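Local coordinates for putative cytoplasmic protein (Salmonella typhimurium LT2, PDB 2Q02) that is of unknown function but binds zinc in a xylose isomerase-like TIM barrel and may have isomerase activity, at residues T118-F129 with L157-F165; I188-S199 with M236-P246. One frame throughout, in Å; residues are numbered along the deposited sequence.

Interaction 1 (T118-F129 with L157-F165); sequences TVEAIKRLSDLF and LIREAGSPF. With ZN (zinc ion), chain F.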
loop_
_atom_site.group_PDB
_atom_site.type_symbol
_atom_site.label_atom_id
_atom_site.label_comp_id
_atom_site.label_asym_id
_atom_site.label_seq_id
_atom_site.Cartn_x
_atom_site.Cartn_y
_atom_site.Cartn_z
ATOM N N THR A 118 20.478 -3.661 1.414
ATOM C CA THR A 118 19.093 -3.789 0.943
ATOM C C THR A 118 18.929 -5.000 0.013
ATOM O O THR A 118 17.974 -5.748 0.131
ATOM C CB THR A 118 18.548 -2.471 0.245
ATOM O OG1 THR A 118 18.432 -1.421 1.202
ATOM C CG2 THR A 118 17.170 -2.655 -0.367
ATOM N N VAL A 119 19.844 -5.165 -0.930
ATOM C CA VAL A 119 19.806 -6.298 -1.847
ATOM C C VAL A 119 19.866 -7.634 -1.079
ATOM O O VAL A 119 19.048 -8.544 -1.327
ATOM C CB VAL A 119 20.941 -6.206 -2.878
ATOM C CG1 VAL A 119 21.137 -7.519 -3.593
ATOM C CG2 VAL A 119 20.629 -5.126 -3.890
ATOM N N GLU A 120 20.826 -7.752 -0.155
ATOM C CA GLU A 120 20.885 -8.913 0.720
ATOM C C GLU A 120 19.561 -9.152 1.460
ATOM O O GLU A 120 19.102 -10.284 1.588
ATOM C CB GLU A 120 22.009 -8.850 1.762
ATOM C CG GLU A 120 22.379 -10.241 2.314
ATOM C CD GLU A 120 22.835 -11.227 1.198
ATOM O OE1 GLU A 120 23.408 -10.751 0.174
ATOM O OE2 GLU A 120 22.623 -12.463 1.332
ATOM N N ALA A 121 18.937 -8.095 1.946
ATOM C CA ALA A 121 17.644 -8.247 2.631
ATOM C C ALA A 121 16.535 -8.759 1.695
ATOM O O ALA A 121 15.698 -9.578 2.076
ATOM C CB ALA A 121 17.211 -6.925 3.294
ATOM N N ILE A 122 16.521 -8.265 0.466
ATOM C CA ILE A 122 15.544 -8.706 -0.517
ATOM C C ILE A 122 15.754 -10.184 -0.830
ATOM O O ILE A 122 14.763 -10.932 -0.904
ATOM C CB ILE A 122 15.553 -7.851 -1.808
ATOM C CG1 ILE A 122 15.052 -6.435 -1.521
ATOM C CG2 ILE A 122 14.659 -8.452 -2.881
ATOM C CD1 ILE A 122 15.363 -5.458 -2.640
ATOM N N LYS A 123 17.011 -10.611 -1.002
ATOM C CA LYS A 123 17.322 -12.032 -1.271
ATOM C C LYS A 123 16.804 -12.935 -0.166
ATOM O O LYS A 123 16.124 -13.923 -0.434
ATOM C CB LYS A 123 18.838 -12.279 -1.441
ATOM C CG LYS A 123 19.432 -11.819 -2.790
ATOM C CD LYS A 123 20.960 -12.036 -2.834
ATOM C CE LYS A 123 21.567 -11.763 -4.235
ATOM N NZ LYS A 123 23.029 -11.375 -4.221
ATOM N N ARG A 124 17.163 -12.603 1.074
ATOM C CA ARG A 124 16.761 -13.384 2.248
ATOM C C ARG A 124 15.242 -13.427 2.423
ATOM O O ARG A 124 14.659 -14.473 2.725
ATOM C CB ARG A 124 17.387 -12.802 3.525
ATOM C CG ARG A 124 16.956 -13.578 4.783
ATOM C CD ARG A 124 17.793 -13.266 6.017
ATOM N NE ARG A 124 17.476 -14.208 7.093
ATOM C CZ ARG A 124 17.749 -14.020 8.387
ATOM N NH1 ARG A 124 18.329 -12.893 8.814
ATOM N NH2 ARG A 124 17.408 -14.960 9.272
ATOM N N LEU A 125 14.606 -12.275 2.268
ATOM C CA LEU A 125 13.162 -12.194 2.379
ATOM C C LEU A 125 12.465 -12.890 1.227
ATOM O O LEU A 125 11.379 -13.398 1.412
ATOM C CB LEU A 125 12.675 -10.735 2.468
ATOM C CG LEU A 125 12.970 -9.998 3.785
ATOM C CD1 LEU A 125 12.846 -8.499 3.609
ATOM C CD2 LEU A 125 12.072 -10.466 4.906
ATOM N N SER A 126 13.061 -12.914 0.042
ATOM C CA SER A 126 12.440 -13.607 -1.094
ATOM C C SER A 126 12.365 -15.113 -0.821
ATOM O O SER A 126 11.312 -15.748 -0.973
ATOM C CB SER A 126 13.158 -13.294 -2.402
ATOM O OG SER A 126 12.891 -11.942 -2.750
ATOM N N ASP A 127 13.487 -15.663 -0.369
ATOM C CA ASP A 127 13.553 -17.062 0.068
ATOM C C ASP A 127 12.545 -17.369 1.184
ATOM O O ASP A 127 11.843 -18.378 1.137
ATOM C CB ASP A 127 14.957 -17.389 0.561
ATOM C CG ASP A 127 15.954 -17.390 -0.547
ATOM O OD1 ASP A 127 15.491 -17.277 -1.699
ATOM O OD2 ASP A 127 17.185 -17.497 -0.270
ATOM N N LEU A 128 12.484 -16.500 2.184
ATOM C CA LEU A 128 11.577 -16.693 3.314
ATOM C C LEU A 128 10.087 -16.637 2.925
ATOM O O LEU A 128 9.279 -17.451 3.381
ATOM C CB LEU A 128 11.858 -15.630 4.390
ATOM C CG LEU A 128 11.018 -15.751 5.669
ATOM C CD1 LEU A 128 11.370 -17.034 6.430
ATOM C CD2 LEU A 128 11.160 -14.542 6.554
ATOM N N PHE A 129 9.735 -15.647 2.098
ATOM C CA PHE A 129 8.363 -15.479 1.590
ATOM C C PHE A 129 7.904 -16.697 0.775
ATOM O O PHE A 129 6.754 -17.103 0.868
ATOM C CB PHE A 129 8.252 -14.211 0.723
ATOM C CG PHE A 129 7.996 -12.924 1.502
ATOM C CD1 PHE A 129 8.765 -12.581 2.607
ATOM C CD2 PHE A 129 7.022 -12.030 1.070
ATOM C CE1 PHE A 129 8.539 -11.410 3.286
ATOM C CE2 PHE A 129 6.796 -10.842 1.741
ATOM C CZ PHE A 129 7.538 -10.531 2.843
ATOM N N LEU A 157 17.251 -2.783 -7.556
ATOM C CA LEU A 157 17.763 -3.605 -6.465
ATOM C C LEU A 157 17.105 -4.985 -6.467
ATOM O O LEU A 157 17.780 -5.996 -6.268
ATOM C CB LEU A 157 17.539 -2.887 -5.120
ATOM C CG LEU A 157 18.313 -1.561 -4.930
ATOM C CD1 LEU A 157 18.143 -1.075 -3.536
ATOM C CD2 LEU A 157 19.828 -1.667 -5.256
ATOM N N ILE A 158 15.792 -5.005 -6.700
ATOM C CA ILE A 158 15.025 -6.253 -6.825
ATOM C C ILE A 158 15.604 -7.152 -7.940
ATOM O O ILE A 158 15.798 -8.365 -7.741
ATOM C CB ILE A 158 13.500 -5.948 -7.019
ATOM C CG1 ILE A 158 12.907 -5.505 -5.672
ATOM C CG2 ILE A 158 12.711 -7.141 -7.551
ATOM C CD1 ILE A 158 11.531 -4.889 -5.744
ATOM N N ARG A 159 15.906 -6.548 -9.087
ATOM C CA ARG A 159 16.537 -7.276 -10.189
ATOM C C ARG A 159 17.902 -7.820 -9.817
ATOM O O ARG A 159 18.239 -8.947 -10.159
ATOM C CB ARG A 159 16.691 -6.407 -11.436
ATOM C CG ARG A 159 15.393 -5.973 -12.083
ATOM C CD ARG A 159 15.618 -5.505 -13.494
ATOM N NE ARG A 159 16.467 -4.304 -13.566
ATOM C CZ ARG A 159 16.036 -3.041 -13.463
ATOM N NH1 ARG A 159 14.756 -2.772 -13.253
ATOM N NH2 ARG A 159 16.901 -2.039 -13.565
ATOM N N GLU A 160 18.698 -7.025 -9.124
ATOM C CA GLU A 160 20.025 -7.462 -8.715
ATOM C C GLU A 160 19.951 -8.626 -7.722
ATOM O O GLU A 160 20.788 -9.532 -7.742
ATOM C CB GLU A 160 20.724 -6.276 -8.084
ATOM C CG GLU A 160 22.165 -6.459 -7.807
ATOM C CD GLU A 160 22.711 -5.228 -7.156
ATOM O OE1 GLU A 160 22.380 -4.104 -7.631
ATOM O OE2 GLU A 160 23.460 -5.394 -6.169
ATOM N N ALA A 161 18.921 -8.592 -6.880
ATOM C CA ALA A 161 18.611 -9.665 -5.942
ATOM C C ALA A 161 18.058 -10.943 -6.604
ATOM O O ALA A 161 18.010 -12.006 -5.967
ATOM C CB ALA A 161 17.621 -9.160 -4.897
ATOM N N GLY A 162 17.667 -10.847 -7.876
ATOM C CA GLY A 162 17.050 -11.965 -8.593
ATOM C C GLY A 162 15.707 -12.366 -7.984
ATOM O O GLY A 162 15.355 -13.554 -7.958
ATOM N N SER A 163 14.960 -11.371 -7.499
ATOM C CA SER A 163 13.753 -11.599 -6.715
ATOM C C SER A 163 12.489 -11.471 -7.556
ATOM O O SER A 163 12.424 -10.666 -8.477
ATOM C CB SER A 163 13.697 -10.573 -5.585
ATOM O OG SER A 163 12.392 -10.451 -5.021
ATOM N N PRO A 164 11.451 -12.237 -7.222
ATOM C CA PRO A 164 10.134 -12.044 -7.858
ATOM C C PRO A 164 9.302 -10.891 -7.274
ATOM O O PRO A 164 8.201 -10.631 -7.756
ATOM C CB PRO A 164 9.408 -13.351 -7.529
ATOM C CG PRO A 164 9.970 -13.727 -6.175
ATOM C CD PRO A 164 11.418 -13.329 -6.231
ATOM N N PHE A 165 9.809 -10.234 -6.238
ATOM C CA PHE A 165 9.126 -9.103 -5.625
ATOM C C PHE A 165 8.844 -8.008 -6.621
ATOM O O PHE A 165 9.490 -7.919 -7.672
ATOM C CB PHE A 165 9.939 -8.490 -4.472
ATOM C CG PHE A 165 9.940 -9.302 -3.189
ATOM C CD1 PHE A 165 9.367 -10.577 -3.112
ATOM C CD2 PHE A 165 10.551 -8.784 -2.055
ATOM C CE1 PHE A 165 9.398 -11.305 -1.927
ATOM C CE2 PHE A 165 10.575 -9.497 -0.867
ATOM C CZ PHE A 165 9.989 -10.756 -0.794
HETATM ZN ZN ZN F . 18.644 -17.033 -1.662
#

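Interaction 2 (I188-S199 with M236-P246); sequences IDISAIGLVHLS and MGYRGIYAFEP. With ZN (zinc ion), chain E.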
loop_
_atom_site.group_PDB
_atom_site.type_symbol
_atom_site.label_atom_id
_atom_site.label_comp_id
_atom_site.label_asym_id
_atom_site.label_seq_id
_atom_site.Cartn_x
_atom_site.Cartn_y
_atom_site.Cartn_z
ATOM N N ILE A 188 11.114 3.718 -15.269
ATOM C CA ILE A 188 10.245 2.819 -14.502
ATOM C C ILE A 188 9.720 1.670 -15.346
ATOM O O ILE A 188 9.351 1.848 -16.507
ATOM C CB ILE A 188 9.041 3.559 -13.839
ATOM C CG1 ILE A 188 8.505 2.744 -12.653
ATOM C CG2 ILE A 188 7.926 3.867 -14.858
ATOM C CD1 ILE A 188 9.356 2.873 -11.403
ATOM N N ASP A 189 9.683 0.492 -14.738
ATOM C CA ASP A 189 9.070 -0.667 -15.364
ATOM C C ASP A 189 7.656 -0.894 -14.806
ATOM O O ASP A 189 7.487 -1.302 -13.650
ATOM C CB ASP A 189 9.943 -1.897 -15.147
ATOM C CG ASP A 189 9.794 -2.898 -16.240
ATOM O OD1 ASP A 189 8.726 -2.884 -16.908
ATOM O OD2 ASP A 189 10.753 -3.687 -16.434
ATOM N N ILE A 190 6.657 -0.600 -15.635
ATOM C CA ILE A 190 5.243 -0.649 -15.239
ATOM C C ILE A 190 4.806 -2.047 -14.864
ATOM O O ILE A 190 3.998 -2.238 -13.943
ATOM C CB ILE A 190 4.343 -0.148 -16.378
ATOM C CG1 ILE A 190 4.409 1.380 -16.454
ATOM C CG2 ILE A 190 2.885 -0.651 -16.247
ATOM C CD1 ILE A 190 3.887 2.137 -15.198
ATOM N N SER A 191 5.350 -3.019 -15.577
ATOM C CA SER A 191 5.030 -4.411 -15.341
ATOM C C SER A 191 5.523 -4.900 -13.975
ATOM O O SER A 191 5.004 -5.889 -13.462
ATOM C CB SER A 191 5.629 -5.277 -16.464
ATOM O OG SER A 191 7.009 -5.540 -16.220
ATOM N N ALA A 192 6.522 -4.222 -13.406
ATOM C CA ALA A 192 7.117 -4.596 -12.105
ATOM C C ALA A 192 6.610 -3.731 -10.957
ATOM O O ALA A 192 7.246 -3.670 -9.877
ATOM C CB ALA A 192 8.632 -4.490 -12.173
ATOM N N ILE A 193 5.497 -3.049 -11.208
ATOM C CA ILE A 193 4.757 -2.321 -10.185
ATOM C C ILE A 193 3.606 -3.248 -9.805
ATOM O O ILE A 193 2.729 -3.526 -10.640
ATOM C CB ILE A 193 4.198 -0.975 -10.738
ATOM C CG1 ILE A 193 5.322 0.036 -10.935
ATOM C CG2 ILE A 193 3.143 -0.370 -9.798
ATOM C CD1 ILE A 193 4.892 1.235 -11.757
ATOM N N GLY A 194 3.589 -3.717 -8.564
ATOM C CA GLY A 194 2.608 -4.732 -8.156
ATOM C C GLY A 194 1.309 -4.189 -7.585
ATOM O O GLY A 194 0.298 -4.898 -7.534
ATOM N N LEU A 195 1.353 -2.945 -7.118
ATOM C CA LEU A 195 0.181 -2.300 -6.552
ATOM C C LEU A 195 0.395 -0.806 -6.512
ATOM O O LEU A 195 1.536 -0.344 -6.506
ATOM C CB LEU A 195 -0.041 -2.824 -5.156
ATOM C CG LEU A 195 -1.196 -2.296 -4.333
ATOM C CD1 LEU A 195 -2.471 -2.684 -4.969
ATOM C CD2 LEU A 195 -1.110 -2.872 -2.912
ATOM N N VAL A 196 -0.703 -0.055 -6.506
ATOM C CA VAL A 196 -0.636 1.401 -6.354
ATOM C C VAL A 196 -1.516 1.835 -5.186
ATOM O O VAL A 196 -2.644 1.350 -5.047
ATOM C CB VAL A 196 -1.048 2.156 -7.647
ATOM C CG1 VAL A 196 -1.027 3.642 -7.430
ATOM C CG2 VAL A 196 -0.116 1.769 -8.813
ATOM N N HIS A 197 -0.960 2.712 -4.341
ATOM C CA HIS A 197 -1.646 3.279 -3.193
ATOM C C HIS A 197 -1.975 4.747 -3.503
ATOM O O HIS A 197 -1.074 5.545 -3.824
ATOM C CB HIS A 197 -0.780 3.224 -1.926
ATOM C CG HIS A 197 -0.837 1.922 -1.187
ATOM N ND1 HIS A 197 -0.083 1.684 -0.064
ATOM C CD2 HIS A 197 -1.535 0.784 -1.416
ATOM C CE1 HIS A 197 -0.320 0.461 0.378
ATOM N NE2 HIS A 197 -1.196 -0.108 -0.427
ATOM N N LEU A 198 -3.264 5.086 -3.402
ATOM C CA LEU A 198 -3.774 6.402 -3.714
ATOM C C LEU A 198 -4.280 7.035 -2.419
ATOM O O LEU A 198 -4.802 6.355 -1.510
ATOM C CB LEU A 198 -4.920 6.337 -4.733
ATOM C CG LEU A 198 -4.731 5.664 -6.102
ATOM C CD1 LEU A 198 -6.074 5.597 -6.874
ATOM C CD2 LEU A 198 -3.680 6.382 -6.914
ATOM N N SER A 199 -4.068 8.345 -2.345
ATOM C CA SER A 199 -4.600 9.191 -1.295
ATOM C C SER A 199 -4.321 10.602 -1.752
ATOM O O SER A 199 -3.425 10.826 -2.579
ATOM C CB SER A 199 -3.963 8.915 0.071
ATOM O OG SER A 199 -2.773 9.634 0.259
HETATM N N MSE A 236 0.866 4.355 -19.822
HETATM C CA MSE A 236 2.049 3.489 -19.915
HETATM C C MSE A 236 1.725 1.992 -19.758
HETATM O O MSE A 236 2.632 1.151 -19.787
HETATM C CB MSE A 236 3.081 3.899 -18.885
HETATM C CG MSE A 236 3.683 5.298 -19.049
HETATM SE SE MSE A 236 4.755 5.683 -17.404
HETATM C CE MSE A 236 6.044 4.224 -17.519
ATOM N N GLY A 237 0.441 1.673 -19.591
ATOM C CA GLY A 237 -0.062 0.304 -19.721
ATOM C C GLY A 237 -0.363 -0.430 -18.426
ATOM O O GLY A 237 -0.535 -1.636 -18.440
ATOM N N TYR A 238 -0.443 0.279 -17.302
ATOM C CA TYR A 238 -0.733 -0.377 -16.017
ATOM C C TYR A 238 -2.166 -0.897 -15.983
ATOM O O TYR A 238 -3.096 -0.111 -16.155
ATOM C CB TYR A 238 -0.531 0.593 -14.847
ATOM C CG TYR A 238 -0.750 -0.008 -13.469
ATOM C CD1 TYR A 238 0.151 -0.917 -12.933
ATOM C CD2 TYR A 238 -1.829 0.372 -12.682
ATOM C CE1 TYR A 238 -0.026 -1.455 -11.634
ATOM C CE2 TYR A 238 -2.016 -0.151 -11.387
ATOM C CZ TYR A 238 -1.117 -1.066 -10.872
ATOM O OH TYR A 238 -1.309 -1.597 -9.614
ATOM N N ARG A 239 -2.322 -2.199 -15.728
ATOM C CA ARG A 239 -3.626 -2.845 -15.555
ATOM C C ARG A 239 -3.811 -3.414 -14.150
ATOM O O ARG A 239 -4.680 -4.262 -13.944
ATOM C CB ARG A 239 -3.776 -3.996 -16.564
ATOM C CG ARG A 239 -3.786 -3.560 -18.010
ATOM C CD ARG A 239 -5.092 -2.835 -18.360
ATOM N NE ARG A 239 -4.928 -2.004 -19.553
ATOM C CZ ARG A 239 -4.661 -0.693 -19.559
ATOM N NH1 ARG A 239 -4.539 -0.006 -18.427
ATOM N NH2 ARG A 239 -4.527 -0.057 -20.725
ATOM N N GLY A 240 -3.002 -2.952 -13.192
ATOM C CA GLY A 240 -3.000 -3.502 -11.841
ATOM C C GLY A 240 -3.981 -2.807 -10.928
ATOM O O GLY A 240 -4.829 -2.074 -11.375
ATOM N N ILE A 241 -3.846 -3.030 -9.635
ATOM C CA ILE A 241 -4.835 -2.591 -8.659
ATOM C C ILE A 241 -4.518 -1.181 -8.117
ATOM O O ILE A 241 -3.350 -0.831 -7.848
ATOM C CB ILE A 241 -4.923 -3.607 -7.483
ATOM C CG1 ILE A 241 -5.404 -4.978 -8.008
ATOM C CG2 ILE A 241 -5.838 -3.092 -6.379
ATOM C CD1 ILE A 241 -5.275 -6.131 -7.017
ATOM N N TYR A 242 -5.569 -0.377 -7.986
ATOM C CA TYR A 242 -5.510 0.882 -7.282
ATOM C C TYR A 242 -6.227 0.685 -5.948
ATOM O O TYR A 242 -7.405 0.306 -5.899
ATOM C CB TYR A 242 -6.202 1.974 -8.102
ATOM C CG TYR A 242 -5.489 2.345 -9.395
ATOM C CD1 TYR A 242 -4.318 3.105 -9.368
ATOM C CD2 TYR A 242 -6.001 1.957 -10.648
ATOM C CE1 TYR A 242 -3.665 3.453 -10.524
ATOM C CE2 TYR A 242 -5.348 2.313 -11.835
ATOM C CZ TYR A 242 -4.173 3.058 -11.750
ATOM O OH TYR A 242 -3.498 3.436 -12.879
ATOM N N ALA A 243 -5.497 0.952 -4.870
ATOM C CA ALA A 243 -5.981 0.797 -3.499
ATOM C C ALA A 243 -5.929 2.139 -2.832
ATOM O O ALA A 243 -4.907 2.804 -2.902
ATOM C CB ALA A 243 -5.106 -0.188 -2.721
ATOM N N PHE A 244 -7.028 2.514 -2.174
ATOM C CA PHE A 244 -7.150 3.784 -1.475
ATOM C C PHE A 244 -6.612 3.629 -0.053
ATOM O O PHE A 244 -7.067 2.746 0.680
ATOM C CB PHE A 244 -8.615 4.257 -1.471
ATOM C CG PHE A 244 -9.097 4.722 -2.822
ATOM C CD1 PHE A 244 -8.664 5.933 -3.348
ATOM C CD2 PHE A 244 -9.968 3.941 -3.580
ATOM C CE1 PHE A 244 -9.092 6.362 -4.608
ATOM C CE2 PHE A 244 -10.426 4.375 -4.840
ATOM C CZ PHE A 244 -9.980 5.580 -5.355
ATOM N N GLU A 245 -5.625 4.466 0.308
ATOM C CA GLU A 245 -4.908 4.359 1.594
ATOM C C GLU A 245 -4.718 5.743 2.267
ATOM O O GLU A 245 -3.621 6.282 2.318
ATOM C CB GLU A 245 -3.555 3.625 1.422
ATOM C CG GLU A 245 -2.816 3.336 2.754
ATOM C CD GLU A 245 -1.340 2.968 2.584
ATOM O OE1 GLU A 245 -0.645 3.583 1.750
ATOM O OE2 GLU A 245 -0.848 2.074 3.303
ATOM N N PRO A 246 -5.799 6.324 2.777
ATOM C CA PRO A 246 -5.656 7.489 3.635
ATOM C C PRO A 246 -5.139 7.140 5.051
ATOM O O PRO A 246 -5.287 5.998 5.501
ATOM C CB PRO A 246 -7.079 8.031 3.688
ATOM C CG PRO A 246 -7.913 6.846 3.571
ATOM C CD PRO A 246 -7.213 5.961 2.594
HETATM ZN ZN ZN E . 1.241 3.085 0.877
HETATM O O HOH W 1 -2.119 -5.064 -9.046
#

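Interaction 1 (T118-F129 with L157-F165)
With OG set beside its backbone N (chi1 -70°), Ser126 faces Ser163, whose OG stands anti to its own backbone N (chi1 162°), and these two torsions bring the hydroxyls together across the contact. Ser163 OG donates to Ser126 OG at 2.8 Å, while Ser126 OG in turn donates to Ile122 O, one turn earlier in the helix. That carbonyl takes the hydroxyl and Ser126 N from opposite faces of its plane. Ser163 OG in turn accepts from Phe165 N at 2.9 Å, an ST turn that sets the course of the chain after the helix. Serine suits both places, being short enough to sit between the backbones and able to give and accept at once.

Ser126 OG also lies over the centre of one face of the Phe165 ring, 3.5 Å above its plane. Beyond it, Phe165 CZ comes to 3.7 Å from Phe129 CD2, over one face of the Phe129 ring; the two rings meet obliquely.

Over the segments 118-129 and 157-161 the helix axes approach to 8.7 Å and cross at -59°, and Ala161, with only a methyl, allows its CA to come within 5.4 Å of Lys123 CA. Ile122 fills the angle between them: its CG2 rests 3.6 Å from Ser163 CB and also meets Ala161 CB, while CD1 reaches Ile158. Val119 continues the apolar row onto Leu157, and the extended Lys123 chain runs past Ala161 with its methylenes. Gly162, at positive phi, closes the second helix in a Schellman motif.

Both helices belong to the outer layer of the barrel. Leu125, Phe129 and Phe165 press on Leu104 of strand 101-104, Ile158 and Phe165 on Val138 of strand 135-138, and Phe129 additionally meets Thr87 and Leu91 of helix 81-97.

Interaction 2 (I188-S199 with M236-P246)
Ile241 O is gripped by two donors: Val196 N across the strands at 3.1 Å, and Tyr238 OH at 2.8 Å from above the carbonyl plane. The tyrosine reaches this point with CG anti to its backbone N (chi1 -178°), which lays its ring beside strand 193-198. Gly240 N sits over the centre of one ring face, and glycine, with no side chain, lets the ring lie flat against the backbone here; Ile193 O lies at the ring edge, and Val196 CG2 approaches CZ of Tyr238 to 3.6 Å. A water continues the ladder, donating to Gly194 O and accepting from Ile241 N.

From there the strands pair in parallel. Val196 O receives Ala243 N, Ala243 O receives Leu198 N, and Leu198 O takes Glu245 N at 2.7 Å in a nearly straight bond (174°). Val196, Leu198, Tyr242 and Phe244 share one face of the sheet; Leu198 CD1 packs between Tyr242 CB and Phe244 CE1. Leu198 and Tyr242 lie against Val230 of helix 226-235, and Tyr242 OH bonds Glu234 of that helix. His197 and Ala243 occupy the other face, where the small alanine lies beside the imidazole.

Just past the paired residues, Glu245 CB stands over one face of the His197 ring, and its extended chain carries the carboxylate to the metal. His197 ND1 and Glu245 OE1 each bind zinc at 2.1 Å; Glu139 and Asp170 complete the protein ligands. In the second shell, Glu37 accepts from His197 NE2 and Arg39 forms a salt bridge with Glu245 OE2. Imidazole and carboxylate are therefore held at both ends, consistent with a preorganised zinc site at the C-terminal ends of the strands.

In the fold
Interaction 1 joins two helices on the outside of the barrel, whereas interaction 2 joins two of its strands and supplies half of the protein ligands of the central zinc. Their centres lie about 20 Å apart and their nearest atoms about 5 Å, without touching. Helix 151-161 links them: its last turn packs in interaction 1, while Ala151, Val152 and Gln155 meet Ile188 of interaction 2. Strand 166-170, entered directly after Phe165, pairs with strand 193-198 and ends at the zinc ligand Asp170. The Ile158 side chain remains about 10 Å from that of Glu139, and the zinc on Asp127 is a separate ion.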